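Local coordinates for protein putative oxidoreductase molybdopterin-binding subunit (Sulfolobus tokodaii, PDB 4ZOH) that probably serves as the molybdenum-containing catalytic subunit of a xanthine dehydrogenase-type oxidoreductase, holding a pterin cytosine dinucleotide, at residues L191-V196 with D477-W482; T437-H442 with G483-T488. One frame throughout, in Å; residues are numbered along the deposited sequence.

Interaction 1 of 2, residues L191-V196 with D477-W482. With MCN (pterin cytosine dinucleotide), chain D.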
loop_
_atom_site.group_PDB
_atom_site.type_symbol
_atom_site.label_atom_id
_atom_site.label_comp_id
_atom_site.label_asym_id
_atom_site.label_seq_id
_atom_site.Cartn_x
_atom_site.Cartn_y
_atom_site.Cartn_z
ATOM N N LEU A 191 7.490 19.087 -4.857
ATOM C CA LEU A 191 7.265 18.146 -5.944
ATOM C C LEU A 191 5.784 18.232 -6.445
ATOM O O LEU A 191 5.532 18.209 -7.619
ATOM C CB LEU A 191 7.704 16.721 -5.582
ATOM C CG LEU A 191 7.401 15.629 -6.606
ATOM C CD1 LEU A 191 8.271 16.008 -7.841
ATOM C CD2 LEU A 191 7.871 14.287 -6.075
ATOM N N ARG A 192 4.823 18.349 -5.555
ATOM C CA ARG A 192 3.488 18.490 -6.045
ATOM C C ARG A 192 3.320 19.752 -6.967
ATOM O O ARG A 192 2.732 19.651 -8.052
ATOM C CB ARG A 192 2.514 18.593 -4.903
ATOM C CG ARG A 192 1.093 18.562 -5.416
ATOM C CD ARG A 192 0.096 18.774 -4.304
ATOM N NE ARG A 192 -1.097 19.330 -4.932
ATOM C CZ ARG A 192 -1.281 20.640 -5.172
ATOM N NH1 ARG A 192 -0.360 21.547 -4.783
ATOM N NH2 ARG A 192 -2.402 21.046 -5.815
ATOM N N ARG A 193 3.845 20.901 -6.520
ATOM C CA ARG A 193 3.808 22.102 -7.324
ATOM C C ARG A 193 4.483 21.877 -8.673
ATOM O O ARG A 193 3.966 22.324 -9.682
ATOM C CB ARG A 193 4.401 23.265 -6.602
ATOM C CG ARG A 193 3.469 23.871 -5.604
ATOM C CD ARG A 193 4.071 25.147 -5.000
ATOM N NE ARG A 193 5.284 24.886 -4.171
ATOM C CZ ARG A 193 5.269 24.485 -2.881
ATOM N NH1 ARG A 193 4.137 24.210 -2.242
ATOM N NH2 ARG A 193 6.410 24.342 -2.222
ATOM N N ASN A 194 5.601 21.169 -8.704
ATOM C CA ASN A 194 6.273 20.886 -9.950
ATOM C C ASN A 194 5.393 20.013 -10.854
ATOM O O ASN A 194 5.308 20.241 -12.055
ATOM C CB ASN A 194 7.637 20.256 -9.731
ATOM C CG ASN A 194 8.644 21.239 -9.140
ATOM O OD1 ASN A 194 8.485 22.447 -9.320
ATOM N ND2 ASN A 194 9.692 20.724 -8.404
ATOM N N LEU A 195 4.755 19.007 -10.289
ATOM C CA LEU A 195 3.913 18.170 -11.121
ATOM C C LEU A 195 2.620 18.901 -11.576
ATOM O O LEU A 195 2.235 18.773 -12.710
ATOM C CB LEU A 195 3.615 16.838 -10.443
ATOM C CG LEU A 195 4.792 15.948 -10.111
ATOM C CD1 LEU A 195 4.274 14.755 -9.239
ATOM C CD2 LEU A 195 5.547 15.498 -11.394
ATOM N N VAL A 196 2.003 19.680 -10.717
ATOM C CA VAL A 196 0.823 20.497 -11.075
ATOM C C VAL A 196 1.184 21.378 -12.306
ATOM O O VAL A 196 0.419 21.345 -13.290
ATOM C CB VAL A 196 0.300 21.371 -9.903
ATOM C CG1 VAL A 196 -0.782 22.416 -10.370
ATOM C CG2 VAL A 196 -0.234 20.473 -8.771
ATOM N N ASP A 477 0.237 22.867 3.370
ATOM C CA ASP A 477 1.263 23.088 2.381
ATOM C C ASP A 477 2.623 23.056 3.072
ATOM O O ASP A 477 2.728 22.752 4.258
ATOM C CB ASP A 477 1.069 24.452 1.621
ATOM C CG ASP A 477 1.429 24.355 0.143
ATOM O OD1 ASP A 477 0.660 24.784 -0.731
ATOM O OD2 ASP A 477 2.497 23.844 -0.182
ATOM N N GLY A 478 3.663 23.323 2.312
ATOM C CA GLY A 478 4.994 23.371 2.897
ATOM C C GLY A 478 5.974 23.841 1.872
ATOM O O GLY A 478 5.685 23.871 0.651
ATOM N N ILE A 479 7.159 24.182 2.371
ATOM C CA ILE A 479 8.242 24.461 1.481
ATOM C C ILE A 479 9.163 23.266 1.293
ATOM O O ILE A 479 9.227 22.724 0.178
ATOM C CB ILE A 479 8.958 25.833 1.803
ATOM C CG1 ILE A 479 7.975 26.984 1.492
ATOM C CG2 ILE A 479 10.303 25.946 1.040
ATOM C CD1 ILE A 479 7.759 27.244 -0.024
ATOM N N GLY A 480 9.929 22.899 2.334
ATOM C CA GLY A 480 10.797 21.717 2.212
ATOM C C GLY A 480 12.042 21.750 3.101
ATOM O O GLY A 480 12.180 22.651 3.907
ATOM N N THR A 481 12.906 20.726 2.966
ATOM C CA THR A 481 14.135 20.568 3.728
ATOM C C THR A 481 15.279 20.680 2.758
ATOM O O THR A 481 15.457 19.860 1.889
ATOM C CB THR A 481 14.154 19.218 4.528
ATOM O OG1 THR A 481 13.186 19.304 5.590
ATOM C CG2 THR A 481 15.549 18.872 5.090
ATOM N N TRP A 482 16.006 21.787 2.919
ATOM C CA TRP A 482 17.199 22.204 2.136
ATOM C C TRP A 482 17.632 23.577 2.721
ATOM O O TRP A 482 16.929 24.138 3.561
ATOM C CB TRP A 482 16.896 22.341 0.629
ATOM C CG TRP A 482 15.624 23.149 0.304
ATOM C CD1 TRP A 482 15.386 24.491 0.578
ATOM C CD2 TRP A 482 14.400 22.642 -0.288
ATOM N NE1 TRP A 482 14.099 24.834 0.148
ATOM C CE2 TRP A 482 13.497 23.724 -0.401
ATOM C CE3 TRP A 482 14.007 21.386 -0.788
ATOM C CZ2 TRP A 482 12.225 23.584 -1.006
ATOM C CZ3 TRP A 482 12.741 21.257 -1.353
ATOM C CH2 TRP A 482 11.879 22.348 -1.484
HETATM N N1 MCN D . 20.052 21.578 14.843
HETATM C C2 MCN D . 19.930 22.022 16.149
HETATM N N3 MCN D . 20.215 23.317 16.494
HETATM C C4 MCN D . 20.645 24.184 15.495
HETATM C C5 MCN D . 20.775 23.750 14.177
HETATM C C6 MCN D . 20.452 22.437 13.834
HETATM O O2 MCN D . 19.552 21.292 17.071
HETATM N N4 MCN D . 20.914 25.424 15.843
HETATM C "C1'" MCN D . 19.700 20.183 14.568
HETATM C C2D MCN D . 18.228 20.100 14.156
HETATM O "O2'" MCN D . 17.375 19.835 15.228
HETATM C "C3'" MCN D . 18.208 18.885 13.266
HETATM C C4D MCN D . 19.412 19.165 12.465
HETATM O O4D MCN D . 20.402 19.698 13.448
HETATM O "O3'" MCN D . 18.356 17.692 13.954
HETATM C "C5'" MCN D . 18.716 20.166 11.564
HETATM O "O5'" MCN D . 19.573 20.871 10.869
HETATM P PA MCN D . 19.157 22.205 10.040
HETATM O O1A MCN D . 17.888 22.847 10.313
HETATM O O2A MCN D . 20.459 22.937 10.205
HETATM O O3A MCN D . 19.253 21.478 8.521
HETATM P PB MCN D . 17.995 20.696 7.879
HETATM O O1B MCN D . 17.157 21.722 7.132
HETATM O O2B MCN D . 17.246 19.827 8.790
HETATM O O3B MCN D . 18.764 19.783 6.922
HETATM C C10 MCN D . 19.104 20.145 5.555
HETATM C "C9'" MCN D . 20.562 19.872 5.280
HETATM C "C8'" MCN D . 20.897 19.959 3.886
HETATM S "S8'" MCN D . 20.517 21.415 2.978
HETATM C "C7'" MCN D . 21.618 18.996 3.247
HETATM S "S7'" MCN D . 22.170 19.148 1.557
HETATM C "C6'" MCN D . 22.116 17.820 3.933
HETATM C C7 MCN D . 22.109 18.052 5.481
HETATM O "O9'" MCN D . 20.839 18.578 5.808
HETATM N "N5'" MCN D . 21.431 16.589 3.544
HETATM C C4A MCN D . 21.279 15.482 4.403
HETATM N "N8'" MCN D . 22.297 16.753 6.197
HETATM C C4B MCN D . 21.759 15.587 5.740
HETATM N "N1'" MCN D . 21.695 14.566 6.599
HETATM C "C2'" MCN D . 21.122 13.430 6.211
HETATM N "N2'" MCN D . 21.055 12.450 7.087
HETATM N "N3'" MCN D . 20.614 13.229 4.885
HETATM C "C4'" MCN D . 20.706 14.273 3.936
HETATM O "O4'" MCN D . 20.274 14.102 2.759
HETATM O O HOH W 1 1.328 24.188 -3.231
#

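Interaction 2 of 2, residues T437-H442 with G483-T488. With MCN (pterin cytosine dinucleotide), chain D.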
loop_
_atom_site.group_PDB
_atom_site.type_symbol
_atom_site.label_atom_id
_atom_site.label_comp_id
_atom_site.label_asym_id
_atom_site.label_seq_id
_atom_site.Cartn_x
_atom_site.Cartn_y
_atom_site.Cartn_z
ATOM N N THR A 437 4.615 18.846 10.195
ATOM C CA THR A 437 5.485 19.917 9.642
ATOM C C THR A 437 5.356 19.961 8.115
ATOM O O THR A 437 5.177 18.904 7.525
ATOM C CB THR A 437 6.937 19.715 10.052
ATOM O OG1 THR A 437 7.715 20.714 9.434
ATOM C CG2 THR A 437 7.553 18.297 9.664
ATOM N N GLY A 438 5.448 21.154 7.490
ATOM C CA GLY A 438 5.463 21.264 6.028
ATOM C C GLY A 438 6.867 21.053 5.462
ATOM O O GLY A 438 7.050 20.912 4.219
ATOM N N THR A 439 7.862 20.948 6.355
ATOM C CA THR A 439 9.219 20.533 5.868
ATOM C C THR A 439 9.223 19.028 5.463
ATOM O O THR A 439 8.178 18.347 5.524
ATOM C CB THR A 439 10.298 20.823 6.912
ATOM O OG1 THR A 439 10.044 20.060 8.099
ATOM C CG2 THR A 439 10.262 22.350 7.240
ATOM N N GLY A 440 10.341 18.533 4.980
ATOM C CA GLY A 440 10.390 17.173 4.518
ATOM C C GLY A 440 11.706 16.485 4.969
ATOM O O GLY A 440 12.569 16.196 4.134
ATOM N N PRO A 441 11.898 16.246 6.297
ATOM C CA PRO A 441 13.185 15.614 6.742
ATOM C C PRO A 441 13.416 14.292 6.057
ATOM O O PRO A 441 12.468 13.570 5.766
ATOM C CB PRO A 441 12.952 15.366 8.248
ATOM C CG PRO A 441 11.802 16.273 8.627
ATOM C CD PRO A 441 10.987 16.568 7.408
ATOM N N HIS A 442 14.669 14.007 5.814
ATOM C CA HIS A 442 15.159 12.821 5.123
ATOM C C HIS A 442 16.504 12.387 5.725
ATOM O O HIS A 442 17.491 12.041 4.994
ATOM C CB HIS A 442 15.271 13.010 3.590
ATOM C CG HIS A 442 15.850 14.324 3.180
ATOM N ND1 HIS A 442 15.101 15.494 3.153
ATOM C CD2 HIS A 442 17.109 14.667 2.783
ATOM C CE1 HIS A 442 15.854 16.485 2.701
ATOM N NE2 HIS A 442 17.082 16.025 2.490
ATOM N N GLY A 483 18.760 24.132 2.287
ATOM C CA GLY A 483 19.258 25.419 2.835
ATOM C C GLY A 483 19.305 25.508 4.378
ATOM O O GLY A 483 19.149 26.617 4.938
ATOM N N SER A 484 19.476 24.353 5.050
ATOM C CA SER A 484 19.645 24.280 6.496
ATOM C C SER A 484 18.625 25.182 7.169
ATOM O O SER A 484 18.940 26.017 8.035
ATOM C CB SER A 484 21.075 24.622 6.844
ATOM O OG SER A 484 21.991 23.778 6.114
ATOM N N ARG A 485 17.381 24.973 6.766
ATOM C CA ARG A 485 16.272 25.826 7.143
ATOM C C ARG A 485 15.310 25.121 8.056
ATOM O O ARG A 485 14.465 25.755 8.670
ATOM C CB ARG A 485 15.504 26.304 5.847
ATOM C CG ARG A 485 14.622 25.205 5.194
ATOM C CD ARG A 485 14.122 25.596 3.767
ATOM N NE ARG A 485 13.198 26.727 3.820
ATOM C CZ ARG A 485 11.923 26.646 4.237
ATOM N NH1 ARG A 485 11.429 25.454 4.574
ATOM N NH2 ARG A 485 11.133 27.739 4.305
ATOM N N THR A 486 15.413 23.808 8.174
ATOM C CA THR A 486 14.276 23.079 8.762
ATOM C C THR A 486 14.058 23.331 10.243
ATOM O O THR A 486 12.914 23.672 10.657
ATOM C CB THR A 486 14.384 21.592 8.500
ATOM O OG1 THR A 486 14.501 21.396 7.092
ATOM C CG2 THR A 486 13.202 20.889 9.027
ATOM N N VAL A 487 15.109 23.209 11.057
ATOM C CA VAL A 487 14.832 23.411 12.497
ATOM C C VAL A 487 14.489 24.910 12.762
ATOM O O VAL A 487 13.660 25.241 13.611
ATOM C CB VAL A 487 15.957 22.871 13.437
ATOM C CG1 VAL A 487 17.129 23.847 13.487
ATOM C CG2 VAL A 487 15.360 22.615 14.846
ATOM N N THR A 488 15.088 25.802 11.986
ATOM C CA THR A 488 14.892 27.237 12.228
ATOM C C THR A 488 13.534 27.737 11.730
ATOM O O THR A 488 12.744 28.281 12.508
ATOM C CB THR A 488 16.041 28.006 11.572
ATOM O OG1 THR A 488 17.231 27.508 12.127
ATOM C CG2 THR A 488 15.995 29.531 11.902
HETATM N N1 MCN D . 20.052 21.578 14.843
HETATM C C2 MCN D . 19.930 22.022 16.149
HETATM N N3 MCN D . 20.215 23.317 16.494
HETATM C C4 MCN D . 20.645 24.184 15.495
HETATM C C5 MCN D . 20.775 23.750 14.177
HETATM C C6 MCN D . 20.452 22.437 13.834
HETATM O O2 MCN D . 19.552 21.292 17.071
HETATM N N4 MCN D . 20.914 25.424 15.843
HETATM C "C1'" MCN D . 19.700 20.183 14.568
HETATM C C2D MCN D . 18.228 20.100 14.156
HETATM O "O2'" MCN D . 17.375 19.835 15.228
HETATM C "C3'" MCN D . 18.208 18.885 13.266
HETATM C C4D MCN D . 19.412 19.165 12.465
HETATM O O4D MCN D . 20.402 19.698 13.448
HETATM O "O3'" MCN D . 18.356 17.692 13.954
HETATM C "C5'" MCN D . 18.716 20.166 11.564
HETATM O "O5'" MCN D . 19.573 20.871 10.869
HETATM P PA MCN D . 19.157 22.205 10.040
HETATM O O1A MCN D . 17.888 22.847 10.313
HETATM O O2A MCN D . 20.459 22.937 10.205
HETATM O O3A MCN D . 19.253 21.478 8.521
HETATM P PB MCN D . 17.995 20.696 7.879
HETATM O O1B MCN D . 17.157 21.722 7.132
HETATM O O2B MCN D . 17.246 19.827 8.790
HETATM O O3B MCN D . 18.764 19.783 6.922
HETATM C C10 MCN D . 19.104 20.145 5.555
HETATM C "C9'" MCN D . 20.562 19.872 5.280
HETATM C "C8'" MCN D . 20.897 19.959 3.886
HETATM S "S8'" MCN D . 20.517 21.415 2.978
HETATM C "C7'" MCN D . 21.618 18.996 3.247
HETATM S "S7'" MCN D . 22.170 19.148 1.557
HETATM C "C6'" MCN D . 22.116 17.820 3.933
HETATM C C7 MCN D . 22.109 18.052 5.481
HETATM O "O9'" MCN D . 20.839 18.578 5.808
HETATM N "N5'" MCN D . 21.431 16.589 3.544
HETATM C C4A MCN D . 21.279 15.482 4.403
HETATM N "N8'" MCN D . 22.297 16.753 6.197
HETATM C C4B MCN D . 21.759 15.587 5.740
HETATM N "N1'" MCN D . 21.695 14.566 6.599
HETATM C "C2'" MCN D . 21.122 13.430 6.211
HETATM N "N2'" MCN D . 21.055 12.450 7.087
HETATM N "N3'" MCN D . 20.614 13.229 4.885
HETATM C "C4'" MCN D . 20.706 14.273 3.936
HETATM O "O4'" MCN D . 20.274 14.102 2.759
#

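Interaction 1 of 2, residues L191-V196 with D477-W482
The loop that carries Thr481 and Trp482 into the pterin cytosine dinucleotide pocket is tied, a few residues earlier, to helix 188-199 by Arg193 of the helix, which meets Asp477 and Gly478. The guanidinium grips the carbonyl of Gly478 end-on with two nitrogens: NH2 reaches Gly478 O at 3.0 Å, in the carbonyl plane, and NH1 reaches the same oxygen at 3.3 Å, more bent at 140°. NH1 also forms a salt bridge with Asp477 OD2 (2.7 Å), although as a hydrogen bond it is weak, and the carboxylate and guanidinium planes lie 33° apart. A bend at chi3 (-66°) turns the arginine's end to the loop. Asp477 OD2 takes a further bond on its anti lone pair from Gly478 N (2.8 Å), which ties the carboxylate to the N-H of the next residue. A water accepts from Arg193 NH1 and donates to Asp477 OD1, an oxygen that also binds Tyr429 N of the second subunit. The contact brings together parts of the two molybdopterin cofactor-binding regions, helix 188-199 from the first and the loop before helix 486-512 from the second. Ile479 CD1 lies obliquely near Arg193 NH2 at 3.9 Å, while Trp482 CA approaches the cofactor's S8' at 3.5 Å.

Interaction 2 of 2, residues T437-H442 with G483-T488
Thr439 and Thr486 meet with their side chains set slantwise, the methyl CG2 of Thr486 pressed against the branch point of Thr439. That methyl lies 3.4 Å from Thr439 OG1 and 3.7 Å from Thr439 CG2. In Thr486 it stands opposite the backbone N about the first torsion (chi1, measured to OG1, is -56°), and OG1 is carried instead to the cofactor: Thr486 OG1 donates to MCN O1B at 2.7 Å. Thr486 N binds the same phosphate oxygen at 2.9 Å, and Arg485 N adds a weak bond. Val487 N reaches O1A of the other phosphate at 2.9 Å, nearly straight at 169°, so the start of the helix receives the diphosphate with backbone N-H groups. Thr439 OG1 donates to Thr437 OG1 within its own loop. His442 is held by ND1, which gives a 2.8 Å bond to Gly440 O in the ring plane; its CD2 edge comes 3.2 Å from MCN O4'. The methyl of Thr439 also lies obliquely near Arg485, whose guanidinium pairs with Glu421. The contact thus lies between the loop following strand 433-437 and the beginning of helix 486-512, with Phe450 of helix 446-458 touching Thr437, Thr439 and Thr486.

The centres of interactions 1 and 2 lie 12 Å apart, and both reach the same cofactor. Along the chain the segments alternate: 191-196, 437-442, 477-482, then 483-488. The last two are consecutive, a single run from the loop after strand 465-468 into helix 486-512. Interaction 1 fastens the beginning of that run to helix 188-199; interaction 2 sets its end beside the 437-442 loop. They also touch directly, through Thr481 OG1 to Thr486 OG1 (2.9 Å) and Gly480 O to Arg485 NH1 (3.0 Å), both probable hydrogen bonds. Interaction 1 links the two molybdopterin cofactor-binding regions, whereas interaction 2 lies within the second; from Thr481 to Val487 the shared run lines the cofactor pocket.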